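Local coordinates for protein DNA alpha-glucosyltransferase (Enterobacteria phage T4, PDB 1XV5) that belongs to the GT-B clan of glycosyltransferases, folds into two Rossmann-like domains, and holds uridine-5'-diphosphate in the model, at residues Q176-I181 against F390-Q395; T131-D136 against E154-T159; T36-K41 against I58-A63; G211-F216 against K247-E252. One frame throughout, in Å; residues are numbered along the deposited sequence.

Contact 1. Residues Q176-I181 against F390-Q395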
loop_
_atom_site.group_PDB
_atom_site.type_symbol
_atom_site.label_atom_id
_atom_site.label_comp_id
_atom_site.label_asym_id
_atom_site.label_seq_id
_atom_site.Cartn_x
_atom_site.Cartn_y
_atom_site.Cartn_z
ATOM N N GLN A 176 10.863 1.984 0.082
ATOM C CA GLN A 176 9.736 1.746 0.978
ATOM C C GLN A 176 8.684 2.749 0.535
ATOM O O GLN A 176 9.024 3.868 0.156
ATOM C CB GLN A 176 10.088 2.064 2.432
ATOM C CG GLN A 176 11.166 1.216 3.047
ATOM C CD GLN A 176 11.570 1.751 4.407
ATOM O OE1 GLN A 176 10.821 1.643 5.385
ATOM N NE2 GLN A 176 12.751 2.350 4.472
ATOM N N PRO A 177 7.399 2.364 0.563
ATOM C CA PRO A 177 6.316 3.276 0.164
ATOM C C PRO A 177 6.044 4.195 1.363
ATOM O O PRO A 177 5.429 3.777 2.348
ATOM C CB PRO A 177 5.164 2.324 -0.140
ATOM C CG PRO A 177 5.389 1.205 0.836
ATOM C CD PRO A 177 6.888 1.001 0.811
ATOM N N PRO A 178 6.490 5.462 1.290
ATOM C CA PRO A 178 6.318 6.437 2.369
ATOM C C PRO A 178 4.981 7.143 2.483
ATOM O O PRO A 178 4.236 7.275 1.517
ATOM C CB PRO A 178 7.442 7.454 2.113
ATOM C CG PRO A 178 8.181 6.943 0.855
ATOM C CD PRO A 178 7.164 6.097 0.150
ATOM N N MET A 179 4.706 7.618 3.692
ATOM C CA MET A 179 3.492 8.363 3.977
ATOM C C MET A 179 3.860 9.459 4.962
ATOM O O MET A 179 4.763 9.279 5.778
ATOM C CB MET A 179 2.439 7.450 4.609
ATOM C CG MET A 179 1.148 8.153 4.960
ATOM S SD MET A 179 -0.090 6.996 5.564
ATOM C CE MET A 179 0.165 7.130 7.344
ATOM N N ASP A 180 3.188 10.604 4.872
ATOM C CA ASP A 180 3.452 11.677 5.816
ATOM C C ASP A 180 2.668 11.255 7.055
ATOM O O ASP A 180 1.480 11.564 7.197
ATOM C CB ASP A 180 2.922 13.017 5.305
ATOM C CG ASP A 180 3.328 14.176 6.197
ATOM O OD1 ASP A 180 3.565 13.942 7.402
ATOM O OD2 ASP A 180 3.399 15.322 5.700
ATOM N N ILE A 181 3.339 10.524 7.935
ATOM C CA ILE A 181 2.733 10.019 9.158
ATOM C C ILE A 181 2.373 11.137 10.138
ATOM O O ILE A 181 1.376 11.050 10.859
ATOM C CB ILE A 181 3.687 8.995 9.807
ATOM C CG1 ILE A 181 3.705 7.728 8.942
ATOM C CG2 ILE A 181 3.262 8.693 11.239
ATOM C CD1 ILE A 181 4.793 6.732 9.288
ATOM N N PHE A 390 11.841 10.890 5.599
ATOM C CA PHE A 390 13.032 10.056 5.530
ATOM C C PHE A 390 13.159 9.308 4.206
ATOM O O PHE A 390 14.151 9.444 3.490
ATOM C CB PHE A 390 13.022 9.002 6.642
ATOM C CG PHE A 390 12.990 9.568 8.028
ATOM C CD1 PHE A 390 14.034 10.355 8.500
ATOM C CD2 PHE A 390 11.921 9.290 8.877
ATOM C CE1 PHE A 390 14.015 10.855 9.801
ATOM C CE2 PHE A 390 11.892 9.785 10.178
ATOM C CZ PHE A 390 12.942 10.569 10.642
ATOM N N CYS A 391 12.141 8.512 3.892
ATOM C CA CYS A 391 12.157 7.675 2.702
ATOM C C CYS A 391 12.177 8.381 1.353
ATOM O O CYS A 391 12.944 7.992 0.478
ATOM C CB CYS A 391 10.999 6.680 2.763
ATOM S SG CYS A 391 10.952 5.747 4.323
ATOM N N PHE A 392 11.346 9.403 1.164
ATOM C CA PHE A 392 11.358 10.102 -0.118
ATOM C C PHE A 392 12.680 10.844 -0.330
ATOM O O PHE A 392 13.102 11.066 -1.468
ATOM C CB PHE A 392 10.154 11.048 -0.237
ATOM C CG PHE A 392 8.908 10.369 -0.749
ATOM C CD1 PHE A 392 7.703 10.473 -0.060
ATOM C CD2 PHE A 392 8.948 9.609 -1.916
ATOM C CE1 PHE A 392 6.553 9.826 -0.525
ATOM C CE2 PHE A 392 7.804 8.955 -2.391
ATOM C CZ PHE A 392 6.606 9.066 -1.691
ATOM N N LYS A 393 13.339 11.215 0.765
ATOM C CA LYS A 393 14.635 11.882 0.668
ATOM C C LYS A 393 15.641 10.843 0.181
ATOM O O LYS A 393 16.454 11.112 -0.705
ATOM C CB LYS A 393 15.068 12.423 2.034
ATOM C CG LYS A 393 16.539 12.834 2.102
ATOM C CD LYS A 393 16.862 13.928 1.102
ATOM C CE LYS A 393 18.360 14.201 1.026
ATOM N NZ LYS A 393 18.944 14.509 2.357
ATOM N N GLU A 394 15.574 9.646 0.764
ATOM C CA GLU A 394 16.463 8.557 0.378
ATOM C C GLU A 394 16.293 8.267 -1.116
ATOM O O GLU A 394 17.270 8.118 -1.847
ATOM C CB GLU A 394 16.139 7.288 1.179
ATOM C CG GLU A 394 17.054 6.105 0.866
ATOM C CD GLU A 394 16.598 4.809 1.523
ATOM O OE1 GLU A 394 16.350 4.812 2.748
ATOM O OE2 GLU A 394 16.494 3.788 0.810
ATOM N N GLN A 395 15.043 8.195 -1.563
ATOM C CA GLN A 395 14.749 7.910 -2.962
ATOM C C GLN A 395 15.188 9.055 -3.866
ATOM O O GLN A 395 15.713 8.828 -4.952
ATOM C CB GLN A 395 13.251 7.626 -3.131
ATOM C CG GLN A 395 12.796 6.447 -2.270
ATOM C CD GLN A 395 11.293 6.296 -2.168
ATOM O OE1 GLN A 395 10.786 5.728 -1.196
ATOM N NE2 GLN A 395 10.568 6.791 -3.167
#
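Pro178 lays its ring over the face of Phe392, and this CH-pi contact is the heart of the meeting. CG of Pro178 sits 3.5 Å from the centroid of the Phe392 ring, only 7° off the ring normal, practically above its centre. The two side chains cross at about a right angle. CD of the same proline reaches toward the far end of the ring, 3.5 Å from Phe392 CZ.

Aliphatic packing adds to this. Pro178 CG also presses on Cys391 CB at 3.4 Å, a tight fit for two carbons. With SG lying anti to its own carbonyl carbon (chi1 -52°), Cys391 turns its sulfur to the side chain of Gln176.

Polar bonds lie nearby: the Pro178 carbonyl accepts a hydrogen bond from the Tyr308 hydroxyl, and Pro177 O one from the Gln386 side chain. Phe20 of helix 17-30 touches both Pro178 and the Phe392 ring.

In this GT-B fold, the loop after strand 172-174, the last of the N-terminal sheet, is thus packed against the C-terminal helix 388-399. The chemistry implies a buried joint in which shape and dispersion between proline C-H groups and an aromatic face play a large part.

Contact 2. Residues T131-D136 against E154-T159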
loop_
_atom_site.group_PDB
_atom_site.type_symbol
_atom_site.label_atom_id
_atom_site.label_comp_id
_atom_site.label_asym_id
_atom_site.label_seq_id
_atom_site.Cartn_x
_atom_site.Cartn_y
_atom_site.Cartn_z
ATOM N N THR A 131 9.040 -0.428 -20.442
ATOM C CA THR A 131 9.120 0.615 -19.434
ATOM C C THR A 131 10.444 0.492 -18.688
ATOM O O THR A 131 11.139 1.486 -18.454
ATOM C CB THR A 131 7.957 0.490 -18.431
ATOM O OG1 THR A 131 6.712 0.547 -19.139
ATOM C CG2 THR A 131 8.008 1.616 -17.405
ATOM N N VAL A 132 10.787 -0.736 -18.322
ATOM C CA VAL A 132 12.025 -1.010 -17.604
ATOM C C VAL A 132 13.255 -0.655 -18.439
ATOM O O VAL A 132 14.234 -0.124 -17.916
ATOM C CB VAL A 132 12.105 -2.500 -17.192
ATOM C CG1 VAL A 132 13.482 -2.823 -16.630
ATOM C CG2 VAL A 132 11.030 -2.804 -16.154
ATOM N N ARG A 133 13.200 -0.936 -19.737
ATOM C CA ARG A 133 14.331 -0.650 -20.613
ATOM C C ARG A 133 14.587 0.843 -20.814
ATOM O O ARG A 133 15.717 1.252 -21.081
ATOM C CB ARG A 133 14.131 -1.339 -21.964
ATOM C CG ARG A 133 14.140 -2.858 -21.869
ATOM C CD ARG A 133 13.938 -3.523 -23.223
ATOM N NE ARG A 133 13.937 -4.981 -23.115
ATOM C CZ ARG A 133 15.009 -5.713 -22.832
ATOM N NH1 ARG A 133 16.183 -5.128 -22.631
ATOM N NH2 ARG A 133 14.907 -7.032 -22.743
ATOM N N ARG A 134 13.545 1.655 -20.678
ATOM C CA ARG A 134 13.689 3.099 -20.842
ATOM C C ARG A 134 14.099 3.760 -19.531
ATOM O O ARG A 134 14.706 4.829 -19.522
ATOM C CB ARG A 134 12.370 3.716 -21.323
ATOM C CG ARG A 134 12.371 5.244 -21.350
ATOM C CD ARG A 134 13.406 5.787 -22.324
ATOM N NE ARG A 134 13.475 7.250 -22.322
ATOM C CZ ARG A 134 14.065 7.979 -21.380
ATOM N NH1 ARG A 134 14.072 9.303 -21.473
ATOM N NH2 ARG A 134 14.654 7.391 -20.346
ATOM N N ALA A 135 13.767 3.108 -18.424
ATOM C CA ALA A 135 14.068 3.636 -17.101
ATOM C C ALA A 135 15.541 3.930 -16.844
ATOM O O ALA A 135 16.422 3.159 -17.218
ATOM C CB ALA A 135 13.548 2.677 -16.036
ATOM N N ASP A 136 15.790 5.062 -16.195
ATOM C CA ASP A 136 17.141 5.465 -15.833
ATOM C C ASP A 136 17.350 5.061 -14.379
ATOM O O ASP A 136 18.480 4.943 -13.907
ATOM C CB ASP A 136 17.308 6.978 -15.979
ATOM C CG ASP A 136 17.183 7.437 -17.415
ATOM O OD1 ASP A 136 16.163 8.071 -17.757
ATOM O OD2 ASP A 136 18.105 7.154 -18.207
ATOM N N GLU A 154 14.601 -12.489 -16.757
ATOM C CA GLU A 154 13.936 -12.962 -17.962
ATOM C C GLU A 154 14.142 -11.962 -19.095
ATOM O O GLU A 154 14.274 -12.347 -20.257
ATOM C CB GLU A 154 12.442 -13.150 -17.701
ATOM C CG GLU A 154 11.671 -13.704 -18.886
ATOM C CD GLU A 154 10.216 -13.972 -18.555
ATOM O OE1 GLU A 154 9.955 -14.720 -17.590
ATOM O OE2 GLU A 154 9.335 -13.436 -19.261
ATOM N N TRP A 155 14.172 -10.680 -18.752
ATOM C CA TRP A 155 14.368 -9.636 -19.751
ATOM C C TRP A 155 15.854 -9.451 -20.043
ATOM O O TRP A 155 16.233 -9.008 -21.126
ATOM C CB TRP A 155 13.771 -8.309 -19.272
ATOM C CG TRP A 155 12.291 -8.355 -19.014
ATOM C CD1 TRP A 155 11.339 -8.963 -19.785
ATOM C CD2 TRP A 155 11.590 -7.729 -17.933
ATOM N NE1 TRP A 155 10.089 -8.752 -19.250
ATOM C CE2 TRP A 155 10.214 -7.997 -18.113
ATOM C CE3 TRP A 155 11.991 -6.963 -16.829
ATOM C CZ2 TRP A 155 9.236 -7.528 -17.230
ATOM C CZ3 TRP A 155 11.016 -6.497 -15.950
ATOM C CH2 TRP A 155 9.656 -6.782 -16.158
ATOM N N TYR A 156 16.684 -9.794 -19.064
ATOM C CA TYR A 156 18.134 -9.680 -19.184
ATOM C C TYR A 156 18.742 -11.031 -18.818
ATOM O O TYR A 156 19.353 -11.187 -17.760
ATOM C CB TYR A 156 18.647 -8.593 -18.238
ATOM C CG TYR A 156 18.072 -7.227 -18.529
ATOM C CD1 TYR A 156 18.638 -6.401 -19.500
ATOM C CD2 TYR A 156 16.937 -6.771 -17.857
ATOM C CE1 TYR A 156 18.089 -5.155 -19.796
ATOM C CE2 TYR A 156 16.379 -5.529 -18.145
ATOM C CZ TYR A 156 16.959 -4.725 -19.115
ATOM O OH TYR A 156 16.413 -3.495 -19.396
ATOM N N PRO A 157 18.581 -12.028 -19.702
ATOM C CA PRO A 157 19.095 -13.386 -19.502
ATOM C C PRO A 157 20.593 -13.476 -19.237
ATOM O O PRO A 157 21.394 -12.800 -19.882
ATOM C CB PRO A 157 18.688 -14.098 -20.789
ATOM C CG PRO A 157 18.733 -13.001 -21.801
ATOM C CD PRO A 157 18.052 -11.872 -21.069
ATOM N N GLU A 158 20.957 -14.322 -18.277
ATOM C CA GLU A 158 22.352 -14.531 -17.916
ATOM C C GLU A 158 22.996 -15.452 -18.946
ATOM O O GLU A 158 24.092 -15.973 -18.734
ATOM C CB GLU A 158 22.445 -15.149 -16.515
ATOM C CG GLU A 158 21.977 -14.217 -15.397
ATOM C CD GLU A 158 21.914 -14.898 -14.037
ATOM O OE1 GLU A 158 21.671 -14.200 -13.028
ATOM O OE2 GLU A 158 22.099 -16.131 -13.977
ATOM N N THR A 159 22.296 -15.643 -20.062
ATOM C CA THR A 159 22.763 -16.484 -21.161
ATOM C C THR A 159 22.267 -15.901 -22.483
ATOM O O THR A 159 21.087 -16.017 -22.818
ATOM C CB THR A 159 22.234 -17.930 -21.033
ATOM O OG1 THR A 159 20.802 -17.912 -20.968
ATOM C CG2 THR A 159 22.792 -18.594 -19.782
#
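Arg133 stretches out from the end of helix 128-134 to meet Trp155 and Tyr156, where helix 146-155 finishes, a helix-to-helix contact on the outer part of the N-terminal Rossmann-like domain. Strand 137-140 comes between the two helices in the chain.

The arginine side chain is straight from CG to NE, and chi1 of -65° sets CG opposite the carbonyl carbon. This extension carries the guanidinium past the tyrosine ring, the two side chains sliding by each other in opposite directions. The guanidinium and ring planes stand 54° apart, so this is not a flat stack: CZ of Arg133 lies 4.7 Å from the centroid of the Tyr156 ring, an off-centre cation-pi pair. Arg133 NH1 comes in obliquely, 3.4 Å from Tyr156 CE1. The phenol oxygen, Tyr156 OH, lies 3.4 Å from Arg133 CG. The positive group also has a salt-bridge partner one helical turn back, as Arg133 NH2 pairs with Glu129 OE1.

Next to it in the helix, Val132 divides its two methyls between the aromatics. Its first torsion (chi1 172°) sends CG1 to the edge of the Tyr156 ring and leaves CG2 for the indole, 3.7 Å from Trp155 CZ3. Phe147 and Met152 of helix 146-155 also touch this valine.

At the helix end, the Trp155 carbonyl is taken up by the same arginine: NH2 of Arg133 donates to Trp155 O over 2.9 Å, a bent bond with the donor tilted out of the carbonyl plane.

Contact 3. Residues T36-K41 against I58-A63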
loop_
_atom_site.group_PDB
_atom_site.type_symbol
_atom_site.label_atom_id
_atom_site.label_comp_id
_atom_site.label_asym_id
_atom_site.label_seq_id
_atom_site.Cartn_x
_atom_site.Cartn_y
_atom_site.Cartn_z
ATOM N N THR A 36 2.935 17.342 -11.579
ATOM C CA THR A 36 1.726 17.094 -12.350
ATOM C C THR A 36 1.446 15.613 -12.141
ATOM O O THR A 36 2.344 14.783 -12.277
ATOM C CB THR A 36 1.909 17.372 -13.860
ATOM O OG1 THR A 36 2.971 16.563 -14.378
ATOM C CG2 THR A 36 2.210 18.840 -14.098
ATOM N N LEU A 37 0.215 15.289 -11.766
ATOM C CA LEU A 37 -0.166 13.899 -11.542
ATOM C C LEU A 37 -1.082 13.506 -12.686
ATOM O O LEU A 37 -2.178 14.045 -12.826
ATOM C CB LEU A 37 -0.894 13.754 -10.202
ATOM C CG LEU A 37 -1.375 12.352 -9.821
ATOM C CD1 LEU A 37 -0.184 11.415 -9.677
ATOM C CD2 LEU A 37 -2.146 12.425 -8.518
ATOM N N VAL A 38 -0.621 12.560 -13.496
ATOM C CA VAL A 38 -1.360 12.104 -14.666
ATOM C C VAL A 38 -1.687 10.618 -14.594
ATOM O O VAL A 38 -0.852 9.815 -14.189
ATOM C CB VAL A 38 -0.527 12.350 -15.943
ATOM C CG1 VAL A 38 -1.288 11.887 -17.175
ATOM C CG2 VAL A 38 -0.161 13.818 -16.042
ATOM N N TYR A 39 -2.903 10.251 -14.985
ATOM C CA TYR A 39 -3.279 8.845 -14.984
ATOM C C TYR A 39 -4.107 8.489 -16.211
ATOM O O TYR A 39 -4.886 9.304 -16.704
ATOM C CB TYR A 39 -4.050 8.474 -13.709
ATOM C CG TYR A 39 -5.424 9.090 -13.575
ATOM C CD1 TYR A 39 -5.589 10.393 -13.105
ATOM C CD2 TYR A 39 -6.566 8.357 -13.901
ATOM C CE1 TYR A 39 -6.859 10.951 -12.961
ATOM C CE2 TYR A 39 -7.835 8.904 -13.763
ATOM C CZ TYR A 39 -7.975 10.199 -13.291
ATOM O OH TYR A 39 -9.234 10.733 -13.149
ATOM N N ALA A 40 -3.916 7.270 -16.706
ATOM C CA ALA A 40 -4.648 6.785 -17.872
ATOM C C ALA A 40 -6.095 6.527 -17.474
ATOM O O ALA A 40 -6.366 5.791 -16.524
ATOM C CB ALA A 40 -4.012 5.506 -18.395
ATOM N N LYS A 41 -7.021 7.135 -18.207
ATOM C CA LYS A 41 -8.445 6.991 -17.925
ATOM C C LYS A 41 -9.063 5.826 -18.700
ATOM O O LYS A 41 -10.230 5.489 -18.504
ATOM C CB LYS A 41 -9.161 8.296 -18.281
ATOM C CG LYS A 41 -10.633 8.340 -17.921
ATOM C CD LYS A 41 -11.248 9.673 -18.318
ATOM C CE LYS A 41 -12.715 9.744 -17.923
ATOM N NZ LYS A 41 -13.323 11.045 -18.311
ATOM N N ILE A 58 -4.761 14.703 -13.359
ATOM C CA ILE A 58 -4.995 14.907 -14.785
ATOM C C ILE A 58 -5.252 13.595 -15.523
ATOM O O ILE A 58 -4.332 12.811 -15.760
ATOM C CB ILE A 58 -3.787 15.601 -15.445
ATOM C CG1 ILE A 58 -3.493 16.921 -14.733
ATOM C CG2 ILE A 58 -4.066 15.841 -16.926
ATOM C CD1 ILE A 58 -2.195 17.578 -15.170
ATOM N N PRO A 59 -6.512 13.337 -15.892
ATOM C CA PRO A 59 -6.824 12.101 -16.607
ATOM C C PRO A 59 -6.551 12.247 -18.101
ATOM O O PRO A 59 -6.675 13.337 -18.659
ATOM C CB PRO A 59 -8.305 11.904 -16.309
ATOM C CG PRO A 59 -8.810 13.305 -16.281
ATOM C CD PRO A 59 -7.745 14.039 -15.491
ATOM N N VAL A 60 -6.165 11.151 -18.740
ATOM C CA VAL A 60 -5.896 11.168 -20.167
ATOM C C VAL A 60 -6.210 9.803 -20.758
ATOM O O VAL A 60 -5.878 8.767 -20.177
ATOM C CB VAL A 60 -4.420 11.543 -20.462
ATOM C CG1 VAL A 60 -3.481 10.506 -19.869
ATOM C CG2 VAL A 60 -4.206 11.668 -21.963
ATOM N N ILE A 61 -6.881 9.804 -21.905
ATOM C CA ILE A 61 -7.227 8.561 -22.575
ATOM C C ILE A 61 -6.093 8.255 -23.540
ATOM O O ILE A 61 -5.973 8.884 -24.590
ATOM C CB ILE A 61 -8.539 8.695 -23.366
ATOM C CG1 ILE A 61 -9.636 9.261 -22.461
ATOM C CG2 ILE A 61 -8.958 7.334 -23.902
ATOM C CD1 ILE A 61 -10.931 9.579 -23.189
ATOM N N LEU A 62 -5.256 7.294 -23.171
ATOM C CA LEU A 62 -4.114 6.925 -23.994
ATOM C C LEU A 62 -4.508 6.503 -25.402
ATOM O O LEU A 62 -3.856 6.881 -26.372
ATOM C CB LEU A 62 -3.324 5.797 -23.321
ATOM C CG LEU A 62 -2.670 6.121 -21.974
ATOM C CD1 LEU A 62 -1.960 4.883 -21.446
ATOM C CD2 LEU A 62 -1.686 7.266 -22.133
ATOM N N ALA A 63 -5.577 5.723 -25.506
ATOM C CA ALA A 63 -6.040 5.239 -26.800
ATOM C C ALA A 63 -6.573 6.326 -27.728
ATOM O O ALA A 63 -6.640 6.123 -28.941
ATOM C CB ALA A 63 -7.107 4.172 -26.596
#
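The Tyr39 ring is the flat group here, and one of its faces lies over Pro59. The alpha carbon of that proline stands 3.8 Å above the ring plane, displaced toward the rim, and Pro59 CB comes to 3.5 Å from Tyr39 CZ. With chi1 of 68°, Tyr39 CG is tucked between its own backbone N and carbonyl carbon, which folds the ring across to the neighbouring strand. Met8 of strand 3-8 and Leu12 also touch the Tyr39 side chain.

Beneath this pair runs regular parallel pairing. Ile58 N donates to Leu37 O at 2.7 Å, Tyr39 N to Ile58 O at 3.0 Å, Val60 N to Tyr39 O, and Lys41 N to Val60 O at 2.8 Å. On the sheet face away from Tyr39 and Pro59, Val38 CG1 meets Val60 CG1 at 3.7 Å; farther along, Ala40 CB meets Leu62 CD1. Helix 66-73 covers part of that face through Leu72.

Strand 58-60 is one of the two edge strands of the N-terminal Rossmann-like sheet. The chemistry implies that Ile58 and Val60 carry its backbone bonds to strand 34-40, while Pro59, between them where no N-H is needed on this side, adds its CB contact with Tyr39.

Contact 4. Residues G211-F216 against K247-E252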
loop_
_atom_site.group_PDB
_atom_site.type_symbol
_atom_site.label_atom_id
_atom_site.label_comp_id
_atom_site.label_asym_id
_atom_site.label_seq_id
_atom_site.Cartn_x
_atom_site.Cartn_y
_atom_site.Cartn_z
ATOM N N GLY A 211 -4.553 -11.447 4.946
ATOM C CA GLY A 211 -4.945 -12.063 6.205
ATOM C C GLY A 211 -6.356 -11.894 6.739
ATOM O O GLY A 211 -6.551 -11.917 7.953
ATOM N N PHE A 212 -7.356 -11.743 5.874
ATOM C CA PHE A 212 -8.706 -11.583 6.392
ATOM C C PHE A 212 -9.254 -12.865 7.025
ATOM O O PHE A 212 -10.032 -12.800 7.974
ATOM C CB PHE A 212 -9.675 -11.040 5.320
ATOM C CG PHE A 212 -9.791 -11.889 4.080
ATOM C CD1 PHE A 212 -9.019 -11.612 2.956
ATOM C CD2 PHE A 212 -10.705 -12.936 4.022
ATOM C CE1 PHE A 212 -9.159 -12.364 1.784
ATOM C CE2 PHE A 212 -10.855 -13.695 2.861
ATOM C CZ PHE A 212 -10.080 -13.406 1.740
ATOM N N TYR A 213 -8.843 -14.031 6.532
ATOM C CA TYR A 213 -9.334 -15.274 7.127
ATOM C C TYR A 213 -8.874 -15.380 8.574
ATOM O O TYR A 213 -9.593 -15.897 9.429
ATOM C CB TYR A 213 -8.835 -16.496 6.354
ATOM C CG TYR A 213 -9.637 -16.802 5.117
ATOM C CD1 TYR A 213 -9.045 -16.785 3.856
ATOM C CD2 TYR A 213 -10.998 -17.095 5.205
ATOM C CE1 TYR A 213 -9.789 -17.052 2.705
ATOM C CE2 TYR A 213 -11.754 -17.360 4.063
ATOM C CZ TYR A 213 -11.143 -17.337 2.817
ATOM O OH TYR A 213 -11.888 -17.595 1.681
ATOM N N GLN A 214 -7.668 -14.892 8.840
ATOM C CA GLN A 214 -7.123 -14.932 10.187
ATOM C C GLN A 214 -7.895 -14.004 11.121
ATOM O O GLN A 214 -7.997 -14.261 12.326
ATOM C CB GLN A 214 -5.631 -14.583 10.161
ATOM C CG GLN A 214 -4.751 -15.722 9.617
ATOM C CD GLN A 214 -4.980 -16.032 8.137
ATOM O OE1 GLN A 214 -4.895 -17.188 7.714
ATOM N NE2 GLN A 214 -5.252 -15.002 7.346
ATOM N N MET A 215 -8.455 -12.931 10.566
ATOM C CA MET A 215 -9.242 -12.002 11.370
ATOM C C MET A 215 -10.571 -12.676 11.741
ATOM O O MET A 215 -11.024 -12.592 12.887
ATOM C CB MET A 215 -9.510 -10.711 10.589
ATOM C CG MET A 215 -10.077 -9.580 11.441
ATOM S SD MET A 215 -8.906 -8.994 12.695
ATOM C CE MET A 215 -10.016 -8.171 13.838
ATOM N N PHE A 216 -11.193 -13.344 10.772
ATOM C CA PHE A 216 -12.450 -14.048 11.027
ATOM C C PHE A 216 -12.216 -15.086 12.117
ATOM O O PHE A 216 -13.039 -15.261 13.018
ATOM C CB PHE A 216 -12.942 -14.774 9.767
ATOM C CG PHE A 216 -13.593 -13.879 8.750
ATOM C CD1 PHE A 216 -14.708 -13.114 9.081
ATOM C CD2 PHE A 216 -13.115 -13.833 7.442
ATOM C CE1 PHE A 216 -15.340 -12.320 8.123
ATOM C CE2 PHE A 216 -13.741 -13.043 6.480
ATOM C CZ PHE A 216 -14.854 -12.286 6.821
ATOM N N LYS A 247 -17.317 -21.285 2.674
ATOM C CA LYS A 247 -16.688 -21.949 3.807
ATOM C C LYS A 247 -17.539 -21.866 5.066
ATOM O O LYS A 247 -17.162 -22.381 6.119
ATOM C CB LYS A 247 -15.294 -21.364 4.055
ATOM C CG LYS A 247 -14.386 -21.496 2.841
ATOM C CD LYS A 247 -12.931 -21.722 3.212
ATOM C CE LYS A 247 -12.327 -20.530 3.917
ATOM N NZ LYS A 247 -10.875 -20.741 4.180
ATOM N N GLY A 248 -18.695 -21.221 4.950
ATOM C CA GLY A 248 -19.598 -21.106 6.080
ATOM C C GLY A 248 -19.220 -20.086 7.135
ATOM O O GLY A 248 -19.692 -20.164 8.269
ATOM N N ILE A 249 -18.373 -19.129 6.774
ATOM C CA ILE A 249 -17.958 -18.101 7.719
ATOM C C ILE A 249 -19.046 -17.036 7.833
ATOM O O ILE A 249 -19.445 -16.441 6.838
ATOM C CB ILE A 249 -16.639 -17.433 7.273
ATOM C CG1 ILE A 249 -15.494 -18.443 7.360
ATOM C CG2 ILE A 249 -16.335 -16.223 8.157
ATOM C CD1 ILE A 249 -14.193 -17.947 6.768
ATOM N N PRO A 250 -19.540 -16.788 9.054
ATOM C CA PRO A 250 -20.588 -15.783 9.259
ATOM C C PRO A 250 -20.075 -14.351 9.126
ATOM O O PRO A 250 -18.930 -14.050 9.470
ATOM C CB PRO A 250 -21.080 -16.090 10.669
ATOM C CG PRO A 250 -19.827 -16.533 11.353
ATOM C CD PRO A 250 -19.194 -17.451 10.323
ATOM N N TYR A 251 -20.930 -13.476 8.611
ATOM C CA TYR A 251 -20.585 -12.070 8.452
ATOM C C TYR A 251 -21.793 -11.293 7.957
ATOM O O TYR A 251 -22.758 -11.869 7.454
ATOM C CB TYR A 251 -19.429 -11.901 7.454
ATOM C CG TYR A 251 -19.780 -12.269 6.025
ATOM C CD1 TYR A 251 -20.480 -11.386 5.203
ATOM C CD2 TYR A 251 -19.438 -13.518 5.508
ATOM C CE1 TYR A 251 -20.834 -11.741 3.897
ATOM C CE2 TYR A 251 -19.785 -13.884 4.214
ATOM C CZ TYR A 251 -20.483 -12.995 3.413
ATOM O OH TYR A 251 -20.837 -13.366 2.135
ATOM N N GLU A 252 -21.735 -9.979 8.119
ATOM C CA GLU A 252 -22.787 -9.095 7.649
ATOM C C GLU A 252 -22.039 -8.069 6.809
ATOM O O GLU A 252 -21.063 -7.468 7.258
ATOM C CB GLU A 252 -23.546 -8.496 8.838
ATOM C CG GLU A 252 -24.581 -9.499 9.368
ATOM C CD GLU A 252 -25.166 -9.157 10.727
ATOM O OE1 GLU A 252 -26.093 -9.878 11.153
ATOM O OE2 GLU A 252 -24.711 -8.191 11.371
#
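In the C-terminal Rossmann-like domain, the start of helix 212-223 packs on the turn that leads from helix 239-246 into edge strand 251-254. Tyr213 and Phe216, one turn apart on the first helix, face Lys247 and Ile249 on that turn.

Lys247 carries its ammonium over the Tyr213 ring: NZ is 3.7 Å from the centroid, 20° off the ring normal, a cation-pi contact. The lysine gets there by bending at chi2 (-146°) and chi3 (-66°), which brings its tail back to the tyrosine from the opposite direction. Its CE comes close as well, 3.2 Å from Tyr213 CE2. On the other side of the tyrosine ring lies Phe212, whose CE2 stands 3.5 Å above the ring plane and over its centre, so the phenol is sandwiched between a phenylalanine and a lysine.

The turn itself is a Schellman motif closing helix 239-246, with Gly248 at positive phi as the first residue to leave helical geometry. It delivers Ile249 directly to the helix, between the two aromatics. One end of the isoleucine, CD1, meets the edge of the Tyr213 ring, 3.7 Å from CD2; its CG2 branch points over the face of Phe216, 3.8 Å from that ring's centroid, as a CH-pi contact. Ile244 of helix 239-246 touches Ile249, and Met232 of strand 229-233 touches Phe216. Farther on, Tyr251 CB lies 4.2 Å from Phe216 CE1.

Along the chain contact 3 closes first, then contact 2, and contact 1 then spans the whole C-terminal domain, with contact 4 nested inside the loop it closes. Contacts 3 and 2 belong to the N-terminal domain, their centres about 26 Å apart: the first pairs edge strand 58-60 with strand 34-40, the second joins helices flanking that sheet. Contact 4 lies in the other domain, about 41 Å from contact 2 centre to centre. Contact 1, with the side chain of Pro178 about 10 Å from the bound uridine-5'-diphosphate, returns helix 388-399 to the N-terminal domain, as in GT-B enzymes, so the chain crosses between the two domains more than once.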